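PDB 4Q1Q: autotransporter adhesin/invasin TibA from Escherichia coli, which mediates bacterial adhesion to and invasion of human intestinal epithelial cells, drives cell aggregation through TibA-TibA contacts and enhances biofilm formation. Local coordinates for residues Q15-R19 against T38-G43; S128-A132 against I147-T151; A261-I265 against A278-G282. One frame throughout, in Å; residues are numbered along the deposited sequence.

Interaction 1 of 3, residues Q15-R19 against T38-G43. With 289 (D-glycero-alpha-D-manno-heptopyranose), chain E.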
loop_
_atom_site.group_PDB
_atom_site.type_symbol
_atom_site.label_atom_id
_atom_site.label_comp_id
_atom_site.label_asym_id
_atom_site.label_seq_id
_atom_site.Cartn_x
_atom_site.Cartn_y
_atom_site.Cartn_z
ATOM N N GLN A 15 -13.068 -17.769 -23.114
ATOM C CA GLN A 15 -14.250 -16.958 -23.369
ATOM C C GLN A 15 -13.883 -15.480 -23.292
ATOM O O GLN A 15 -13.182 -15.059 -22.372
ATOM C CB GLN A 15 -15.342 -17.260 -22.336
ATOM C CG GLN A 15 -16.131 -18.539 -22.568
ATOM C CD GLN A 15 -17.302 -18.329 -23.511
ATOM O OE1 GLN A 15 -17.135 -17.801 -24.610
ATOM N NE2 GLN A 15 -18.498 -18.717 -23.080
ATOM N N THR A 16 -14.338 -14.712 -24.275
ATOM C CA THR A 16 -14.269 -13.259 -24.248
ATOM C C THR A 16 -15.706 -12.779 -24.084
ATOM O O THR A 16 -16.628 -13.347 -24.677
ATOM C CB THR A 16 -13.666 -12.652 -25.532
ATOM O OG1 THR A 16 -12.297 -13.041 -25.690
ATOM C CG2 THR A 16 -13.682 -11.140 -25.493
ATOM N N ILE A 17 -15.903 -11.759 -23.253
ATOM C CA ILE A 17 -17.243 -11.316 -22.864
ATOM C C ILE A 17 -17.325 -9.793 -22.794
ATOM O O ILE A 17 -16.313 -9.121 -22.578
ATOM C CB ILE A 17 -17.675 -11.975 -21.532
ATOM C CG1 ILE A 17 -18.129 -13.416 -21.796
ATOM C CG2 ILE A 17 -18.758 -11.180 -20.808
ATOM C CD1 ILE A 17 -18.924 -14.073 -20.687
ATOM N N GLY A 18 -18.531 -9.268 -22.997
ATOM C CA GLY A 18 -18.807 -7.838 -22.940
ATOM C C GLY A 18 -19.420 -7.276 -24.209
ATOM O O GLY A 18 -20.158 -7.975 -24.903
ATOM N N ARG A 19 -19.107 -6.008 -24.479
ATOM C CA ARG A 19 -19.596 -5.196 -25.599
ATOM C C ARG A 19 -20.526 -5.907 -26.590
ATOM O O ARG A 19 -21.696 -6.129 -26.273
ATOM C CB ARG A 19 -18.399 -4.532 -26.307
ATOM C CG ARG A 19 -17.106 -5.335 -26.410
ATOM C CD ARG A 19 -16.043 -4.586 -27.206
ATOM N NE ARG A 19 -15.433 -3.475 -26.473
ATOM C CZ ARG A 19 -14.909 -2.375 -27.012
ATOM N NH1 ARG A 19 -14.910 -2.191 -28.327
ATOM N NH2 ARG A 19 -14.379 -1.436 -26.235
ATOM N N THR A 38 -11.483 -13.015 -21.028
ATOM C CA THR A 38 -11.133 -11.646 -21.369
ATOM C C THR A 38 -12.403 -10.822 -21.213
ATOM O O THR A 38 -13.370 -11.091 -21.923
ATOM C CB THR A 38 -10.582 -11.532 -22.804
ATOM O OG1 THR A 38 -9.449 -12.396 -22.965
ATOM C CG2 THR A 38 -10.157 -10.107 -23.122
ATOM N N ILE A 39 -12.405 -9.871 -20.275
ATOM C CA ILE A 39 -13.564 -9.019 -19.996
ATOM C C ILE A 39 -13.391 -7.653 -20.652
ATOM O O ILE A 39 -12.527 -6.862 -20.263
ATOM C CB ILE A 39 -13.846 -8.792 -18.492
ATOM C CG1 ILE A 39 -13.900 -10.112 -17.709
ATOM C CG2 ILE A 39 -15.170 -8.056 -18.336
ATOM C CD1 ILE A 39 -13.788 -9.984 -16.202
ATOM N N ASN A 40 -14.214 -7.392 -21.662
ATOM C CA ASN A 40 -14.159 -6.127 -22.385
ATOM C C ASN A 40 -15.380 -5.266 -22.085
ATOM O O ASN A 40 -16.299 -5.693 -21.376
ATOM C CB ASN A 40 -13.987 -6.369 -23.886
ATOM C CG ASN A 40 -12.615 -6.905 -24.235
ATOM O OD1 ASN A 40 -11.678 -6.859 -23.439
ATOM N ND2 ASN A 40 -12.491 -7.421 -25.449
ATOM N N SER A 41 -15.350 -4.057 -22.639
ATOM C CA SER A 41 -16.280 -2.984 -22.288
ATOM C C SER A 41 -17.718 -3.478 -22.174
ATOM O O SER A 41 -18.227 -4.138 -23.081
ATOM C CB SER A 41 -16.183 -1.851 -23.317
ATOM O OG SER A 41 -16.652 -0.610 -22.807
ATOM N N GLY A 42 -18.377 -3.174 -21.059
ATOM C CA GLY A 42 -19.745 -3.625 -20.809
ATOM C C GLY A 42 -19.825 -5.027 -20.235
ATOM O O GLY A 42 -20.875 -5.444 -19.726
ATOM N N GLY A 43 -18.699 -5.736 -20.252
ATOM C CA GLY A 43 -18.583 -7.058 -19.636
ATOM C C GLY A 43 -18.525 -7.096 -18.113
ATOM O O GLY A 43 -17.700 -6.403 -17.504
HETATM O O7 289 E . -22.115 -0.380 -25.351
HETATM C C7 289 E . -21.309 -1.563 -25.313
HETATM C C6 289 E . -19.818 -1.256 -25.172
HETATM O O6 289 E . -19.439 -0.321 -26.191
HETATM C C5 289 E . -19.356 -0.765 -23.792
HETATM O O5 289 E . -18.253 0.130 -23.984
HETATM C C1 289 E . -17.543 0.339 -22.762
HETATM C C2 289 E . -18.436 1.130 -21.811
HETATM O O2 289 E . -18.750 2.413 -22.361
HETATM C C3 289 E . -19.717 0.341 -21.551
HETATM O O3 289 E . -20.619 1.125 -20.756
HETATM C C4 289 E . -20.370 -0.082 -22.869
HETATM O O4 289 E . -21.477 -0.933 -22.548
#

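Interaction 2 of 3, residues S128-A132 against I147-T151. With 289 (D-glycero-alpha-D-manno-heptopyranose), chain L; 289 (D-glycero-alpha-D-manno-heptopyranose), chain B.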
loop_
_atom_site.group_PDB
_atom_site.type_symbol
_atom_site.label_atom_id
_atom_site.label_comp_id
_atom_site.label_asym_id
_atom_site.label_seq_id
_atom_site.Cartn_x
_atom_site.Cartn_y
_atom_site.Cartn_z
ATOM N N SER A 128 -8.501 -5.426 3.207
ATOM C CA SER A 128 -7.136 -5.735 3.577
ATOM C C SER A 128 -6.365 -6.119 2.330
ATOM O O SER A 128 -6.860 -6.820 1.442
ATOM C CB SER A 128 -7.056 -6.883 4.594
ATOM O OG SER A 128 -8.275 -6.969 5.310
ATOM N N ALA A 129 -5.105 -5.720 2.298
ATOM C CA ALA A 129 -4.212 -6.235 1.268
ATOM C C ALA A 129 -2.890 -6.612 1.903
ATOM O O ALA A 129 -2.359 -5.887 2.744
ATOM C CB ALA A 129 -3.995 -5.232 0.154
ATOM N N THR A 130 -2.350 -7.743 1.464
ATOM C CA THR A 130 -1.125 -8.243 2.035
ATOM C C THR A 130 -0.262 -8.437 0.814
ATOM O O THR A 130 -0.732 -8.971 -0.187
ATOM C CB THR A 130 -1.362 -9.538 2.846
ATOM O OG1 THR A 130 -2.263 -9.280 3.938
ATOM C CG2 THR A 130 -0.066 -10.089 3.421
ATOM N N SER A 131 0.990 -8.006 0.934
ATOM C CA SER A 131 2.039 -8.328 -0.024
ATOM C C SER A 131 1.837 -7.676 -1.382
ATOM O O SER A 131 2.417 -8.120 -2.373
ATOM C CB SER A 131 2.208 -9.846 -0.181
ATOM O OG SER A 131 2.713 -10.379 1.031
ATOM N N ALA A 132 1.098 -6.574 -1.398
ATOM C CA ALA A 132 1.105 -5.706 -2.565
ATOM C C ALA A 132 2.553 -5.374 -2.926
ATOM O O ALA A 132 3.386 -5.127 -2.057
ATOM C CB ALA A 132 0.309 -4.440 -2.288
ATOM N N ILE A 147 -6.624 -1.696 5.593
ATOM C CA ILE A 147 -5.382 -2.105 6.229
ATOM C C ILE A 147 -4.514 -2.845 5.232
ATOM O O ILE A 147 -4.977 -3.751 4.526
ATOM C CB ILE A 147 -5.613 -3.024 7.440
ATOM C CG1 ILE A 147 -6.555 -2.323 8.431
ATOM C CG2 ILE A 147 -4.280 -3.376 8.087
ATOM C CD1 ILE A 147 -6.828 -3.071 9.722
ATOM N N VAL A 148 -3.244 -2.454 5.184
ATOM C CA VAL A 148 -2.302 -3.095 4.271
ATOM C C VAL A 148 -1.103 -3.598 5.059
ATOM O O VAL A 148 -0.651 -2.943 6.000
ATOM C CB VAL A 148 -1.824 -2.182 3.119
ATOM C CG1 VAL A 148 -3.000 -1.746 2.269
ATOM C CG2 VAL A 148 -1.084 -0.956 3.639
ATOM N N LYS A 149 -0.636 -4.787 4.695
ATOM C CA LYS A 149 0.378 -5.469 5.480
ATOM C C LYS A 149 1.408 -5.957 4.499
ATOM O O LYS A 149 1.041 -6.489 3.461
ATOM C CB LYS A 149 -0.208 -6.612 6.309
ATOM C CG LYS A 149 0.826 -7.642 6.756
ATOM C CD LYS A 149 0.216 -8.782 7.554
ATOM C CE LYS A 149 0.317 -8.519 9.047
ATOM N NZ LYS A 149 -0.685 -9.309 9.815
ATOM N N ALA A 150 2.677 -5.745 4.839
ATOM C CA ALA A 150 3.809 -6.236 4.063
ATOM C C ALA A 150 3.797 -5.710 2.640
ATOM O O ALA A 150 4.193 -6.422 1.724
ATOM C CB ALA A 150 3.860 -7.763 4.046
ATOM N N THR A 151 3.361 -4.471 2.446
ATOM C CA THR A 151 3.557 -3.793 1.165
ATOM C C THR A 151 5.043 -3.509 0.900
ATOM O O THR A 151 5.743 -2.982 1.767
ATOM C CB THR A 151 2.808 -2.446 1.133
ATOM O OG1 THR A 151 1.464 -2.590 1.626
ATOM C CG2 THR A 151 2.746 -1.900 -0.277
HETATM O O7 289 L . -10.473 -11.554 4.436
HETATM C C7 289 L . -10.284 -10.340 5.172
HETATM C C6 289 L . -8.818 -10.213 5.573
HETATM O O6 289 L . -8.552 -11.073 6.686
HETATM C C5 289 L . -7.902 -10.581 4.414
HETATM O O5 289 L . -7.876 -9.513 3.469
HETATM C C1 289 L . -7.150 -9.864 2.293
HETATM C C2 289 L . -5.687 -10.096 2.649
HETATM O O2 289 L . -5.106 -8.867 3.100
HETATM C C3 289 L . -5.550 -11.153 3.739
HETATM O O3 289 L . -4.198 -11.182 4.207
HETATM C C4 289 L . -6.486 -10.858 4.905
HETATM O O4 289 L . -6.500 -11.977 5.799
HETATM O O7 289 B . 6.193 -10.804 -2.369
HETATM C C7 289 B . 5.161 -11.798 -2.294
HETATM C C6 289 B . 5.212 -12.631 -1.014
HETATM O O6 289 B . 6.524 -13.201 -0.965
HETATM C C5 289 B . 4.872 -11.853 0.261
HETATM O O5 289 B . 3.562 -12.312 0.587
HETATM C C1 289 B . 2.950 -11.525 1.611
HETATM C C2 289 B . 3.642 -11.875 2.915
HETATM O O2 289 B . 3.585 -13.280 3.162
HETATM C C3 289 B . 5.076 -11.400 2.739
HETATM O O3 289 B . 5.796 -11.698 3.937
HETATM C C4 289 B . 5.714 -12.052 1.518
HETATM O O4 289 B . 7.021 -11.475 1.404
#

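Interaction 3 of 3, residues A261-I265 against A278-G282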
loop_
_atom_site.group_PDB
_atom_site.type_symbol
_atom_site.label_atom_id
_atom_site.label_comp_id
_atom_site.label_asym_id
_atom_site.label_seq_id
_atom_site.Cartn_x
_atom_site.Cartn_y
_atom_site.Cartn_z
ATOM N N ALA A 261 11.769 16.728 19.580
ATOM C CA ALA A 261 12.131 15.342 19.824
ATOM C C ALA A 261 12.193 15.142 21.329
ATOM O O ALA A 261 12.588 16.043 22.071
ATOM C CB ALA A 261 13.470 15.001 19.190
ATOM N N SER A 262 11.775 13.967 21.785
ATOM C CA SER A 262 11.920 13.662 23.199
ATOM C C SER A 262 12.232 12.179 23.336
ATOM O O SER A 262 12.160 11.417 22.376
ATOM C CB SER A 262 10.664 14.084 23.957
ATOM O OG SER A 262 9.530 13.403 23.445
ATOM N N LYS A 263 12.683 11.813 24.526
ATOM C CA LYS A 263 13.143 10.465 24.804
ATOM C C LYS A 263 14.103 10.014 23.726
ATOM O O LYS A 263 13.971 8.933 23.165
ATOM C CB LYS A 263 11.970 9.492 24.927
ATOM C CG LYS A 263 11.044 9.872 26.067
ATOM C CD LYS A 263 10.286 8.653 26.583
ATOM C CE LYS A 263 9.436 9.003 27.794
ATOM N NZ LYS A 263 8.387 9.990 27.417
ATOM N N VAL A 264 15.121 10.834 23.503
ATOM C CA VAL A 264 16.147 10.512 22.530
ATOM C C VAL A 264 17.260 9.687 23.152
ATOM O O VAL A 264 17.806 10.063 24.173
ATOM C CB VAL A 264 16.760 11.774 21.886
ATOM C CG1 VAL A 264 17.928 11.376 21.005
ATOM C CG2 VAL A 264 15.708 12.496 21.059
ATOM N N ILE A 265 17.637 8.612 22.470
ATOM C CA ILE A 265 18.734 7.767 22.911
ATOM C C ILE A 265 19.825 7.991 21.876
ATOM O O ILE A 265 19.768 7.515 20.744
ATOM C CB ILE A 265 18.383 6.262 23.009
ATOM C CG1 ILE A 265 17.185 6.047 23.938
ATOM C CG2 ILE A 265 19.573 5.461 23.525
ATOM C CD1 ILE A 265 16.486 4.713 23.760
ATOM N N ALA A 278 15.618 24.227 22.992
ATOM C CA ALA A 278 14.780 23.281 23.738
ATOM C C ALA A 278 14.172 22.263 22.766
ATOM O O ALA A 278 13.016 21.861 22.886
ATOM C CB ALA A 278 13.734 24.033 24.554
ATOM N N ALA A 279 14.964 21.834 21.787
ATOM C CA ALA A 279 14.427 21.053 20.676
ATOM C C ALA A 279 14.382 19.560 20.991
ATOM O O ALA A 279 13.483 18.857 20.536
ATOM C CB ALA A 279 15.247 21.291 19.414
ATOM N N VAL A 280 15.355 19.080 21.759
ATOM C CA VAL A 280 15.553 17.645 21.946
ATOM C C VAL A 280 15.716 17.268 23.418
ATOM O O VAL A 280 16.447 17.955 24.130
ATOM C CB VAL A 280 16.808 17.189 21.177
ATOM C CG1 VAL A 280 17.167 15.750 21.508
ATOM C CG2 VAL A 280 16.612 17.331 19.676
ATOM N N SER A 281 15.074 16.182 23.848
ATOM C CA SER A 281 15.138 15.701 25.231
ATOM C C SER A 281 15.736 14.297 25.333
ATOM O O SER A 281 15.148 13.331 24.843
ATOM C CB SER A 281 13.758 15.681 25.898
ATOM O OG SER A 281 13.087 16.928 25.800
ATOM N N GLY A 282 16.889 14.198 25.993
ATOM C CA GLY A 282 17.562 12.924 26.247
ATOM C C GLY A 282 17.225 12.356 27.613
ATOM O O GLY A 282 16.065 12.086 27.931
#

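Interaction 1 of 3, residues Q15-R19 against T38-G43
A bend at chi3 (74°) turns the end of the R19 chain toward S41, so that its guanidinium comes alongside this serine, whose OG is set anti to the backbone N (chi1 -158°) and leads away to the sugar. The guanidinium approaches the S41 methylene obliquely, NH2 lying 3.5 Å from CB, and has S41 N in its plane at an edge; against the N40 amide it is turned by 81°, nearly perpendicular. S41 OG is covalently joined to C1 of a D-glycero-alpha-D-manno-heptopyranose (1.3 Å), and the same sugar leans back over the root of the arginine, its C6 being 3.7 Å from R19 CB. Behind this decorated end, 16-17 and 38-39 pair in parallel as successive rungs of the right-handed beta-helix that forms autotransporter passenger domains. T38 N bonds to Q15 O, I17 N to T38 O, and N40 N to I17 O (2.9 Å). The threonines lie side by side on one face, pointing the same way. I17 and I39 occupy the other face, packing on M26 and I58 respectively. N40 then opens a type II turn closed by G43 N to N40 O (2.7 Å). Here glycines permit a very close approach, G18 CA and G43 CA being 3.4 Å apart. The N40 amide is held by N59 of the next coil through OD1, while its ND2 lies 3.9 Å from T16 CG2.

Interaction 2 of 3, residues S128-A132 against I147-T151
The carbonyl oxygen of A129 is gripped twice by the neighbouring rung: K149 N donates to it at 2.8 Å, and the CA-H of V148 approaches it as well, with CA at 3.2 Å. These are adjacent parallel strands, 128-130 and 147-149, stacked in the passenger's beta-helix with their axes only 10° apart. The ladder repeats on both sides of this step, A129 N reaching I147 O and S131 N reaching K149 O (2.9 Å). A129 and V148 face the interior, where V148 also meets V123, V142 and Q159. On the outer face T130 stands next to K149, whose chain leads away from the strand. The threonine's chi1 (-61°) keeps OG1 beside its backbone N, where it shares a 2.7 Å hydrogen bond with O3 of one heptose; either hydroxyl could be the donor. That sugar also packs closely against the S128 side chain. Beyond T130, S131 and A150 both take positive phi, and the two chains round the corner in step. A132 CB and T151 CG2 come together past the bend, while on its outside S131 OG is bonded covalently to C1 of a second heptose, at 1.3 Å.

Interaction 3 of 3, residues A261-I265 against A278-G282
The peptide planes of A261 and S281 are the flat groups here, and they receive their donors quite differently. S281 N comes in above the plane of the A261 carbonyl, 44° out of it, and the resulting bond is clearly bent (3.1 Å). V264 N, by contrast, lies only 16° from the plane of the S281 carbonyl and makes a short bond to its oxygen (2.8 Å) that is nearly straight at the hydrogen. A third bond, A261 N to A279 O (2.9 Å), is directed almost end-on to its carbonyl. The S281 oxygen faces the bend at K263, whose positive phi turns the chain from one face of the beta-helix to the next. One carbonyl thus ties down the residue just past the corner. Inside the bend, V280 spreads its two methyls between two partners. CG1, anti to the backbone N (chi1 172°), reaches V264 CG2 at 3.6 Å, while CG2 meets A261 CB at 3.9 Å. The two valines cross at about a right angle. On the other side, S262 and S281 touch through their methylenes, the CB atoms being 4.0 Å apart. Residues 278-282 are the last ones modelled and form no regular strand, yet they follow the preceding coil as a further turn of the helix would. A261 and V264 both rest on L253, A279 and V280 on V255, so that strand 252-255 lies across the interior, while strand 241-247 flanks 260-266 on the side of the preceding coil.

How the interactions relate
Along the chain the three contacts come in series and sample one beta-helix from end to end. Interaction 1 lies near its start, interaction 2 close to the centre of the chain and interaction 3 at the last modelled coil. The centres of interactions 1 and 2 are about 29 Å apart, those of interactions 2 and 3 about 33 Å, and those of interactions 1 and 3 about 60 Å, so they are almost in line and none touches another. Interaction 2 stacks strands leading into a corner, interaction 1 strands of the face that follows, and interaction 3 spans such a corner. Repeating coils of about 19 residues thus build an elongated passenger fragment with serine-linked heptoses along its surface.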